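Local coordinates for protein packaging enzyme P4 (Pseudomonas phage phi13, PDB 4BLP) that probably hydrolyses nucleoside triphosphates as a hexameric, RecA-like helicase motor that drives RNA into the viral capsid during packaging, at residues A35-V40 and V109-Q114; L62-L67 and V76-A81; I172-P177 and A191-M196. All coordinates share one frame; numbering follows the deposited sequence.

Contact 1: residues A35-V40 and V109-Q114; sequences AAPAVV and VVFVPQ
Pro-37 lies over one face of the Phe-111 ring, a proline-aromatic CH-pi contact that ties the N-terminal part of the chain to strand 110-111, an outermost strand of a small three-stranded antiparallel sheet. Pro-37 CB sits 4.1 Å from the centroid of the Phe-111 ring and 22° off its normal, displaced toward the rim. The next atom of the proline ring is closer to the root of the aromatic side chain, with Pro-37 CG 3.4 Å from Phe-111 CG. The first torsion of Phe-111 (chi1 59°) sets its ring between the backbone N and the carbonyl carbon and brings this face under the proline.

Further along, the two segments run in roughly the same direction, and Gln-114 takes over. Its CB rests 3.6 Å from Val-40 O, and its CG lies 3.4 Å from Ala-38 O, with Val-39 O somewhat farther away; the aliphatic part of the side chain thus packs against a cluster of three carbonyl oxygens. Beyond CG the chain bends (chi2 -55°), and the amide turns back toward its own segment, where Gln-114 NE2 makes a weak bond of 3.1 Å to Val-112 O. The same nitrogen has a second weak bond to the carbonyl of Arg-120 of a neighbouring subunit, and Arg-120 of that subunit also donates to Val-39 O, so this junction borders the subunit interface. No direct hydrogen bond joins the two segments. A water accepts from Gln-114 N at 2.8 Å and lies a longer 3.3 Å from Ala-38 O.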
# COMPACT_ATOMS: atom_id res chain seq x y z
N ALA D 35 -24.18 -14.60 -27.07
CA ALA D 35 -24.66 -14.93 -25.74
C ALA D 35 -23.82 -14.25 -24.69
O ALA D 35 -22.64 -13.97 -24.95
CB ALA D 35 -24.61 -16.44 -25.54
N ALA D 36 -24.41 -14.02 -23.49
CA ALA D 36 -23.70 -13.43 -22.35
C ALA D 36 -22.42 -14.25 -21.99
O ALA D 36 -22.41 -15.48 -22.04
CB ALA D 36 -24.63 -13.32 -21.14
N PRO D 37 -21.32 -13.55 -21.67
CA PRO D 37 -20.05 -14.22 -21.28
C PRO D 37 -20.10 -14.96 -19.94
O PRO D 37 -20.99 -14.69 -19.13
CB PRO D 37 -19.08 -13.05 -21.11
CG PRO D 37 -19.72 -11.90 -21.77
CD PRO D 37 -21.18 -12.08 -21.61
N ALA D 38 -19.10 -15.82 -19.68
CA ALA D 38 -18.98 -16.56 -18.41
C ALA D 38 -18.79 -15.58 -17.26
O ALA D 38 -18.03 -14.62 -17.41
CB ALA D 38 -17.80 -17.51 -18.46
N VAL D 39 -19.42 -15.83 -16.11
CA VAL D 39 -19.14 -14.96 -14.95
C VAL D 39 -18.42 -15.79 -13.88
O VAL D 39 -17.78 -15.22 -13.00
CB VAL D 39 -20.36 -14.18 -14.38
CG1 VAL D 39 -20.78 -13.05 -15.31
CG2 VAL D 39 -21.52 -15.10 -14.10
N VAL D 40 -18.42 -17.13 -14.03
CA VAL D 40 -17.62 -17.99 -13.17
C VAL D 40 -16.13 -17.67 -13.43
O VAL D 40 -15.72 -17.58 -14.60
CB VAL D 40 -17.93 -19.50 -13.42
CG1 VAL D 40 -16.97 -20.41 -12.64
CG2 VAL D 40 -19.38 -19.81 -13.05
N VAL D 109 -20.94 -7.78 -25.91
CA VAL D 109 -20.24 -6.81 -26.75
C VAL D 109 -18.96 -6.32 -26.06
O VAL D 109 -17.93 -6.23 -26.70
CB VAL D 109 -21.16 -5.61 -27.13
CG1 VAL D 109 -20.38 -4.56 -27.96
CG2 VAL D 109 -22.40 -6.09 -27.90
N VAL D 110 -19.06 -5.92 -24.77
CA VAL D 110 -17.89 -5.49 -23.98
C VAL D 110 -18.04 -6.17 -22.65
O VAL D 110 -19.13 -6.09 -22.04
CB VAL D 110 -17.77 -3.95 -23.79
CG1 VAL D 110 -16.59 -3.59 -22.86
CG2 VAL D 110 -17.64 -3.23 -25.14
N PHE D 111 -17.01 -6.86 -22.20
CA PHE D 111 -17.12 -7.55 -20.92
C PHE D 111 -15.78 -7.68 -20.26
O PHE D 111 -14.73 -7.59 -20.93
CB PHE D 111 -17.75 -8.97 -21.11
CG PHE D 111 -16.96 -9.89 -22.04
CD1 PHE D 111 -17.18 -9.87 -23.42
CD2 PHE D 111 -15.98 -10.74 -21.54
CE1 PHE D 111 -16.44 -10.70 -24.29
CE2 PHE D 111 -15.22 -11.55 -22.39
CZ PHE D 111 -15.46 -11.53 -23.77
N VAL D 112 -15.81 -7.91 -18.95
CA VAL D 112 -14.58 -8.26 -18.22
C VAL D 112 -14.36 -9.78 -18.40
O VAL D 112 -15.20 -10.58 -17.94
CB VAL D 112 -14.67 -7.89 -16.72
CG1 VAL D 112 -13.39 -8.34 -15.98
CG2 VAL D 112 -14.88 -6.38 -16.57
N PRO D 113 -13.23 -10.20 -19.02
CA PRO D 113 -12.97 -11.66 -19.16
C PRO D 113 -12.66 -12.19 -17.77
O PRO D 113 -11.93 -11.54 -16.99
CB PRO D 113 -11.77 -11.74 -20.12
CG PRO D 113 -11.01 -10.41 -19.86
CD PRO D 113 -12.14 -9.39 -19.60
N GLN D 114 -13.23 -13.37 -17.45
CA GLN D 114 -13.14 -13.85 -16.07
C GLN D 114 -12.04 -14.87 -15.78
O GLN D 114 -11.91 -15.35 -14.64
CB GLN D 114 -14.51 -14.37 -15.62
CG GLN D 114 -15.57 -13.21 -15.50
CD GLN D 114 -15.14 -12.06 -14.60
OE1 GLN D 114 -14.43 -12.23 -13.60
NE2 GLN D 114 -15.60 -10.86 -14.88
O HOH W 1 -15.22 -14.55 -19.09

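Contact 2: residues L62-L67 and V76-A81; sequences LPSEIL and VVDKDA
Asp-78 OD2 accepts the hydroxyl of Ser-64, with OG at 2.7 Å on the syn side of the carboxylate, and also takes a water at 2.6 Å. That water donates its other proton to Glu-65 OE2 and so stands between two carboxylates whose nearest oxygens, Glu-65 OE2 and Asp-78 OD2, are 4.5 Å apart; it probably eases their repulsion. Asp-78 is the N-cap residue of helix 79-91, and its other oxygen, OD1, accepts from Ala-81 N at 2.9 Å and, weakly, from Asp-80 N. With CG anti to the backbone N (chi1 -171°), one carboxylate both caps the helix and holds the turn at Leu-62 to Glu-65.

The backbone bonding of the beta hairpin carries on past the strands, since Lys-79 N donates to Ser-64 O at 2.8 Å. Ile-66 and Val-77 form the hydrogen-bonded antiparallel pair, and their side chains lie side by side, Ile-66 CB 3.8 Å from Val-77 CG1. The Lys-79 chain crosses the tip of Ile-66 at about a right angle, then bends so that NZ reaches a water at 2.7 Å.

Ile-66 and Val-77 face helix 233-248, where both touch Ile-245. On the other face, Glu-65 and Val-76 meet Phe-111 of strand 110-111, which pairs with strand 73-78, while both carboxylate oxygens of Glu-65 accept backbone N-H groups of the loop at Leu-54 and Arg-55.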
# COMPACT_ATOMS: atom_id res chain seq x y z
N LEU D 62 -10.48 -15.39 -29.43
CA LEU D 62 -11.04 -15.76 -30.72
C LEU D 62 -10.63 -14.68 -31.71
O LEU D 62 -10.30 -13.57 -31.28
CB LEU D 62 -12.59 -15.80 -30.61
CG LEU D 62 -13.20 -16.87 -29.72
CD1 LEU D 62 -14.69 -16.53 -29.37
CD2 LEU D 62 -13.09 -18.23 -30.38
N PRO D 63 -10.73 -14.92 -33.04
CA PRO D 63 -10.41 -13.84 -34.01
C PRO D 63 -11.30 -12.60 -33.82
O PRO D 63 -10.87 -11.49 -34.16
CB PRO D 63 -10.67 -14.49 -35.37
CG PRO D 63 -10.49 -15.98 -35.10
CD PRO D 63 -11.06 -16.19 -33.73
N SER D 64 -12.50 -12.77 -33.24
CA SER D 64 -13.42 -11.64 -33.00
C SER D 64 -13.11 -10.85 -31.70
O SER D 64 -13.68 -9.77 -31.51
CB SER D 64 -14.86 -12.15 -32.91
OG SER D 64 -14.98 -13.14 -31.90
N GLU D 65 -12.27 -11.40 -30.81
CA GLU D 65 -12.04 -10.76 -29.50
C GLU D 65 -10.81 -9.87 -29.45
O GLU D 65 -9.74 -10.26 -29.92
CB GLU D 65 -11.87 -11.82 -28.40
CG GLU D 65 -13.16 -12.60 -28.11
CD GLU D 65 -13.02 -13.76 -27.14
OE1 GLU D 65 -11.97 -14.45 -27.15
OE2 GLU D 65 -14.00 -14.02 -26.39
N ILE D 66 -10.94 -8.67 -28.88
CA ILE D 66 -9.79 -7.79 -28.66
C ILE D 66 -9.66 -7.60 -27.15
O ILE D 66 -10.55 -7.01 -26.54
CB ILE D 66 -9.87 -6.43 -29.37
CG1 ILE D 66 -10.08 -6.59 -30.90
CG2 ILE D 66 -8.58 -5.58 -29.07
CD1 ILE D 66 -10.54 -5.27 -31.56
N LEU D 67 -8.55 -8.04 -26.58
CA LEU D 67 -8.28 -7.84 -25.15
C LEU D 67 -7.57 -6.50 -24.96
O LEU D 67 -6.62 -6.19 -25.69
CB LEU D 67 -7.36 -8.98 -24.65
CG LEU D 67 -6.90 -8.90 -23.18
CD1 LEU D 67 -8.11 -9.15 -22.22
CD2 LEU D 67 -5.78 -9.94 -22.93
N VAL D 76 -12.73 -6.95 -22.83
CA VAL D 76 -12.73 -7.53 -24.17
C VAL D 76 -13.86 -6.90 -24.94
O VAL D 76 -14.96 -6.74 -24.41
CB VAL D 76 -12.90 -9.08 -24.12
CG1 VAL D 76 -13.09 -9.65 -25.54
CG2 VAL D 76 -11.69 -9.74 -23.46
N VAL D 77 -13.60 -6.53 -26.18
CA VAL D 77 -14.67 -6.14 -27.09
C VAL D 77 -14.79 -7.31 -28.11
O VAL D 77 -13.76 -7.81 -28.61
CB VAL D 77 -14.50 -4.76 -27.77
CG1 VAL D 77 -13.19 -4.68 -28.52
CG2 VAL D 77 -15.69 -4.46 -28.72
N ASP D 78 -16.02 -7.79 -28.36
CA ASP D 78 -16.20 -8.83 -29.39
C ASP D 78 -16.77 -8.15 -30.63
O ASP D 78 -17.89 -7.63 -30.61
CB ASP D 78 -17.09 -9.98 -28.89
CG ASP D 78 -17.06 -11.14 -29.92
OD1 ASP D 78 -17.68 -10.99 -30.98
OD2 ASP D 78 -16.27 -12.10 -29.73
N LYS D 79 -15.98 -8.15 -31.73
CA LYS D 79 -16.36 -7.49 -32.99
C LYS D 79 -17.59 -8.11 -33.63
O LYS D 79 -18.31 -7.41 -34.34
CB LYS D 79 -15.18 -7.57 -34.00
CG LYS D 79 -14.01 -6.70 -33.52
CD LYS D 79 -12.85 -6.75 -34.55
CE LYS D 79 -12.03 -7.99 -34.34
NZ LYS D 79 -10.99 -8.16 -35.40
N ASP D 80 -17.81 -9.44 -33.45
CA ASP D 80 -18.94 -10.11 -34.08
C ASP D 80 -20.23 -9.82 -33.30
O ASP D 80 -21.30 -9.59 -33.92
CB ASP D 80 -18.70 -11.61 -34.20
CG ASP D 80 -17.66 -11.98 -35.24
OD1 ASP D 80 -17.18 -11.06 -35.95
OD2 ASP D 80 -17.31 -13.16 -35.32
N ALA D 81 -20.16 -9.84 -31.96
CA ALA D 81 -21.33 -9.46 -31.14
C ALA D 81 -21.67 -8.00 -31.46
O ALA D 81 -22.84 -7.66 -31.65
CB ALA D 81 -21.03 -9.64 -29.66
O HOH W 2 -9.19 -9.57 -32.78
O HOH W 3 -12.13 -10.10 -36.85
O HOH W 4 -16.33 -12.99 -27.31

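Contact 3: residues I172-P177 and A191-M196; sequences IRWGEP and ADLTEM
Trp-174 and Ala-191, their CA atoms 6.3 Å apart, mark where the chain that carries strand 170-173 comes nearest to the loop entering helix 193-205. The indole, swung anti to its main-chain nitrogen (chi1 -176°), reaches across to that loop. NE1 donates to Ala-191 O at 2.9 Å; the oxygen lies near the indole plane, but the donor stands 60° above the carbonyl plane and the bond is bent (135° at the hydrogen). Asp-192 O and Met-196 CB cover one face of the ring.

Helix 193-205 belongs to the beta-alpha-beta crossover from strand 187-189 to strand 210-213, with strand 170-173 between them in the parallel part of the RecA-like sheet, so the tryptophan packs against the first turn of the crossing helix. Asp-192 is its N-cap: OD1 accepts from Glu-195 N and OD2, weakly, from Thr-194 N; OD2 also takes the hydroxyl of Thr-194.

Met-196 bends twice around the benzo part of the indole. Its CG lies 3.7 Å from Trp-174 CE3 and its CE 3.8 Å from Trp-174 CZ3, while the sulfur takes an oblique Met-aromatic position. Ile-172 CG2 touches Met-196 CG at 4.2 Å, and Leu-193 CD1 meets Trp-174 CH2 at 3.9 Å.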
# COMPACT_ATOMS: atom_id res chain seq x y z
N ILE D 172 -25.38 9.22 -23.63
CA ILE D 172 -25.30 8.14 -22.66
C ILE D 172 -25.07 8.79 -21.31
O ILE D 172 -24.19 9.65 -21.19
CB ILE D 172 -24.19 7.14 -23.02
CG1 ILE D 172 -24.60 6.40 -24.30
CG2 ILE D 172 -23.94 6.14 -21.84
CD1 ILE D 172 -23.42 5.59 -24.81
N ARG D 173 -25.87 8.42 -20.31
CA ARG D 173 -25.77 9.04 -18.98
C ARG D 173 -25.18 8.04 -18.02
O ARG D 173 -25.76 6.97 -17.80
CB ARG D 173 -27.18 9.54 -18.56
CG ARG D 173 -27.58 10.77 -19.43
CD ARG D 173 -27.08 12.09 -18.80
NE ARG D 173 -27.84 12.30 -17.57
CZ ARG D 173 -27.45 13.07 -16.56
NH1 ARG D 173 -26.33 13.78 -16.64
NH2 ARG D 173 -28.18 13.14 -15.46
N TRP D 174 -23.98 8.34 -17.52
CA TRP D 174 -23.23 7.43 -16.65
C TRP D 174 -22.58 8.16 -15.49
O TRP D 174 -21.82 9.13 -15.71
CB TRP D 174 -22.12 6.73 -17.48
CG TRP D 174 -21.33 5.70 -16.71
CD1 TRP D 174 -21.82 4.78 -15.81
CD2 TRP D 174 -19.91 5.49 -16.77
NE1 TRP D 174 -20.78 4.04 -15.28
CE2 TRP D 174 -19.60 4.45 -15.85
CE3 TRP D 174 -18.85 6.10 -17.48
CZ2 TRP D 174 -18.28 3.97 -15.67
CZ3 TRP D 174 -17.55 5.62 -17.32
CH2 TRP D 174 -17.27 4.57 -16.41
N GLY D 175 -22.85 7.68 -14.28
CA GLY D 175 -22.21 8.17 -13.06
C GLY D 175 -22.52 9.61 -12.70
O GLY D 175 -21.76 10.25 -11.97
N GLU D 176 -23.65 10.12 -13.17
CA GLU D 176 -24.11 11.48 -12.92
C GLU D 176 -25.45 11.44 -12.18
O GLU D 176 -26.20 10.50 -12.38
CB GLU D 176 -24.31 12.21 -14.27
CG GLU D 176 -23.01 12.44 -15.02
CD GLU D 176 -22.14 13.55 -14.45
OE1 GLU D 176 -22.62 14.29 -13.57
OE2 GLU D 176 -20.96 13.64 -14.86
N PRO D 177 -25.80 12.46 -11.36
CA PRO D 177 -27.11 12.42 -10.65
C PRO D 177 -28.26 12.62 -11.64
O PRO D 177 -28.13 13.43 -12.56
CB PRO D 177 -27.02 13.63 -9.69
CG PRO D 177 -26.00 14.56 -10.33
CD PRO D 177 -25.00 13.64 -10.97
N ALA D 191 -25.11 1.74 -16.13
CA ALA D 191 -24.63 1.58 -14.76
C ALA D 191 -23.10 1.45 -14.64
O ALA D 191 -22.50 2.16 -13.83
CB ALA D 191 -25.32 0.37 -14.11
N ASP D 192 -22.48 0.49 -15.37
CA ASP D 192 -21.03 0.23 -15.17
C ASP D 192 -20.24 0.57 -16.43
O ASP D 192 -20.82 0.94 -17.47
CB ASP D 192 -20.78 -1.24 -14.77
CG ASP D 192 -20.80 -2.17 -15.95
OD1 ASP D 192 -21.78 -2.14 -16.71
OD2 ASP D 192 -19.80 -2.93 -16.12
N LEU D 193 -18.93 0.44 -16.34
CA LEU D 193 -18.03 0.75 -17.46
C LEU D 193 -18.32 -0.14 -18.70
O LEU D 193 -18.29 0.36 -19.82
CB LEU D 193 -16.59 0.55 -16.95
CG LEU D 193 -15.50 0.56 -18.05
CD1 LEU D 193 -15.32 1.99 -18.63
CD2 LEU D 193 -14.18 0.07 -17.43
N THR D 194 -18.59 -1.46 -18.49
CA THR D 194 -18.80 -2.33 -19.65
C THR D 194 -20.08 -1.97 -20.37
O THR D 194 -20.09 -1.93 -21.62
CB THR D 194 -18.80 -3.83 -19.28
OG1 THR D 194 -19.91 -4.14 -18.43
CG2 THR D 194 -17.49 -4.26 -18.61
N GLU D 195 -21.17 -1.69 -19.62
CA GLU D 195 -22.43 -1.32 -20.27
C GLU D 195 -22.24 0.02 -21.01
O GLU D 195 -22.74 0.19 -22.11
CB GLU D 195 -23.55 -1.21 -19.21
CG GLU D 195 -24.90 -0.93 -19.85
CD GLU D 195 -26.02 -0.72 -18.85
OE1 GLU D 195 -25.74 -0.48 -17.65
OE2 GLU D 195 -27.19 -0.74 -19.29
N MET D 196 -21.58 0.98 -20.37
CA MET D 196 -21.34 2.29 -21.00
C MET D 196 -20.62 2.10 -22.34
O MET D 196 -21.09 2.63 -23.34
CB MET D 196 -20.50 3.17 -20.05
CG MET D 196 -20.25 4.60 -20.60
SD MET D 196 -18.93 4.68 -21.86
CE MET D 196 -17.50 4.26 -20.82

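Contacts 1 and 2 share the small antiparallel sheet: strand 110-111 of contact 1 pairs with strand 73-78 of contact 2 through main-chain bonds between Phe-111 and Val-76 and between Val-109 and Asp-78, and contact 2 is nested within the loop that contact 1 closes. Contact 3 belongs to the large sheet, yet Thr-194 on its helix packs against Val-110 and Val-112 of contact 1. Contacts 2 and 3 do not touch. Only contact 3 is wholly buried, and it relies on an indole packed on methionine carbons and on a single bond from the indole N-H; contact 2, partly buried, adds strand bonding and two buried carboxylates joined by a water, whereas contact 1 lacks direct hydrogen bonds. Contacts 1 and 3 both border a neighbouring subunit.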